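CupA (Streptococcus pneumoniae, PDB 4F2E) binds copper(I) through a cupredoxin-like domain and probably acts as a copper chaperone in the copper resistance of the bacterium. Local coordinates at residues A[51-56]-A[62-67]. Residues are numbered along the deposited sequence; the frame is centred on the assembly and turned at random. Where two conformers were deposited one is given.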
loop_
_atom_site.group_PDB
_atom_site.type_symbol
_atom_site.label_atom_id
_atom_site.label_comp_id
_atom_site.label_asym_id
_atom_site.label_seq_id
_atom_site.Cartn_x
_atom_site.Cartn_y
_atom_site.Cartn_z
ATOM N N ASP A 51 -2.740 -13.472 1.993
ATOM C CA ASP A 51 -3.618 -13.655 0.836
ATOM C C ASP A 51 -4.360 -12.391 0.410
ATOM O O ASP A 51 -4.704 -12.232 -0.763
ATOM C CB ASP A 51 -4.633 -14.770 1.096
ATOM C CG ASP A 51 -4.048 -16.149 0.897
ATOM O OD1 ASP A 51 -2.934 -16.254 0.345
ATOM O OD2 ASP A 51 -4.715 -17.133 1.280
ATOM N N GLN A 52 -4.623 -11.499 1.360
ATOM C CA GLN A 52 -5.380 -10.291 1.059
ATOM C C GLN A 52 -4.683 -9.029 1.540
ATOM O O GLN A 52 -3.879 -9.063 2.474
ATOM C CB GLN A 52 -6.781 -10.365 1.665
ATOM C CG GLN A 52 -7.663 -11.429 1.044
ATOM C CD GLN A 52 -8.044 -12.514 2.025
ATOM O OE1 GLN A 52 -8.354 -12.239 3.184
ATOM N NE2 GLN A 52 -8.022 -13.761 1.565
ATOM N N ILE A 53 -4.995 -7.917 0.881
ATOM C CA ILE A 53 -4.525 -6.602 1.293
ATOM C C ILE A 53 -5.740 -5.737 1.611
ATOM O O ILE A 53 -6.741 -5.775 0.893
ATOM C CB ILE A 53 -3.645 -5.932 0.207
ATOM C CG1 ILE A 53 -3.002 -4.647 0.741
ATOM C CG2 ILE A 53 -4.454 -5.648 -1.058
ATOM C CD1 ILE A 53 -2.051 -4.869 1.904
ATOM N N VAL A 54 -5.648 -4.971 2.694
ATOM C CA VAL A 54 -6.761 -4.152 3.165
ATOM C C VAL A 54 -6.315 -2.722 3.464
ATOM O O VAL A 54 -5.346 -2.508 4.194
ATOM C CB VAL A 54 -7.395 -4.751 4.447
ATOM C CG1 VAL A 54 -8.616 -3.949 4.872
ATOM C CG2 VAL A 54 -7.772 -6.206 4.231
ATOM N N PHE A 55 -7.010 -1.751 2.869
ATOM C CA PHE A 55 -6.876 -0.340 3.223
ATOM C C PHE A 55 -8.243 0.090 3.746
ATOM O O PHE A 55 -9.090 0.529 2.972
ATOM C CB PHE A 55 -6.504 0.503 1.999
ATOM C CG PHE A 55 -5.055 0.411 1.601
ATOM C CD1 PHE A 55 -4.551 -0.742 1.023
ATOM C CD2 PHE A 55 -4.207 1.496 1.776
ATOM C CE1 PHE A 55 -3.219 -0.821 0.646
ATOM C CE2 PHE A 55 -2.876 1.421 1.402
ATOM C CZ PHE A 55 -2.384 0.263 0.832
ATOM N N PRO A 56 -8.457 -0.020 5.065
ATOM C CA PRO A 56 -9.800 0.162 5.630
ATOM C C PRO A 56 -10.371 1.568 5.446
ATOM O O PRO A 56 -11.591 1.713 5.364
ATOM C CB PRO A 56 -9.603 -0.152 7.118
ATOM C CG PRO A 56 -8.156 0.095 7.369
ATOM C CD PRO A 56 -7.450 -0.298 6.104
ATOM N N ALA A 62 -8.686 -6.725 -1.108
ATOM C CA ALA A 62 -8.515 -7.479 -2.343
ATOM C C ALA A 62 -7.519 -8.622 -2.210
ATOM O O ALA A 62 -6.621 -8.592 -1.370
ATOM C CB ALA A 62 -8.093 -6.546 -3.469
ATOM N N ASN A 63 -7.682 -9.631 -3.056
ATOM C CA ASN A 63 -6.767 -10.758 -3.099
ATOM C C ASN A 63 -5.456 -10.406 -3.791
ATOM O O ASN A 63 -5.446 -9.733 -4.820
ATOM C CB ASN A 63 -7.415 -11.939 -3.826
ATOM C CG ASN A 63 -8.560 -12.551 -3.048
ATOM O OD1 ASN A 63 -8.713 -12.315 -1.852
ATOM N ND2 ASN A 63 -9.368 -13.361 -3.727
ATOM N N LEU A 64 -4.349 -10.863 -3.214
ATOM C CA LEU A 64 -3.038 -10.712 -3.831
ATOM C C LEU A 64 -2.588 -12.055 -4.382
ATOM O O LEU A 64 -2.322 -12.976 -3.616
ATOM C CB LEU A 64 -2.011 -10.240 -2.803
ATOM C CG LEU A 64 -2.185 -8.874 -2.147
ATOM C CD1 LEU A 64 -0.988 -8.627 -1.242
ATOM C CD2 LEU A 64 -2.307 -7.777 -3.186
ATOM N N PRO A 65 -2.501 -12.178 -5.714
ATOM C CA PRO A 65 -2.058 -13.455 -6.285
ATOM C C PRO A 65 -0.576 -13.703 -6.011
ATOM O O PRO A 65 0.245 -12.801 -6.175
ATOM C CB PRO A 65 -2.294 -13.269 -7.790
ATOM C CG PRO A 65 -3.267 -12.131 -7.897
ATOM C CD PRO A 65 -2.931 -11.228 -6.751
ATOM N N MET A 66 -0.243 -14.919 -5.590
ATOM C CA MET A 66 1.146 -15.281 -5.331
ATOM C C MET A 66 2.007 -15.152 -6.586
ATOM O O MET A 66 1.601 -15.557 -7.680
ATOM C CB MET A 66 1.233 -16.705 -4.778
ATOM C CG MET A 66 2.654 -17.215 -4.603
ATOM S SD MET A 66 3.624 -16.216 -3.457
ATOM C CE MET A 66 5.270 -16.829 -3.798
ATOM N N GLY A 67 3.195 -14.580 -6.423
ATOM C CA GLY A 67 4.153 -14.476 -7.508
ATOM C C GLY A 67 3.783 -13.446 -8.555
ATOM O O GLY A 67 4.368 -13.415 -9.637
HETATM O O HOH W 1 -5.017 -14.453 -2.450
#
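Ile53 and Ala62 exchange two backbone hydrogen bonds, Ile53 N giving to Ala62 O at 2.9 Å and Ala62 N to Ile53 O, and so form an antiparallel hydrogen-bonded pair. The next pair, Gln52 with Asn63, is non-hydrogen-bonded and brings the backbones together to 4.4 Å between CA atoms, with Gln52 CA lying 3.2 Å from Ala62 O in a CA-H...O contact. Past Gln52 and Asn63 a further backbone bond follows: Leu64 N donates to Asp51 O at 2.8 Å, almost straight at the hydrogen (174°). A water also donates to Asp51 O, so two bonds grip this oxygen, and makes a longer bond to Leu64 O.

The tight side is apolar. With CG1 of Ile53 turned anti to its backbone N (chi1 -172°), the CG2 branch is left to meet the partner segment, and it rests 3.7 Å from Leu64 CD2, the two side chains crossing at a slant. Ala62 CB touches the same CG2 more lightly. Phe41, on strand 37-43, packs against both Ile53 and Leu64, carrying this cluster into the core.

The reverse face is polar and looser. There Gln52 and Asn63 run side by side with amide planes 47° apart, and they meet through Gln52 CG and Asn63 OD1 at 3.2 Å, while Gln52 NE2 stays 3.8 Å from that oxygen. At the end of the pairing Arg43 forms a salt bridge with Asp51 OD1 and a hydrogen bond with Leu64 O, tying both segments to strand 37-43. Strands 52-55 and 60-63 form a beta hairpin, and strand 52-55 also pairs with strand 80-86; the face carrying Ile53 and Leu64 turns into the hydrophobic interior of the cupredoxin beta sandwich.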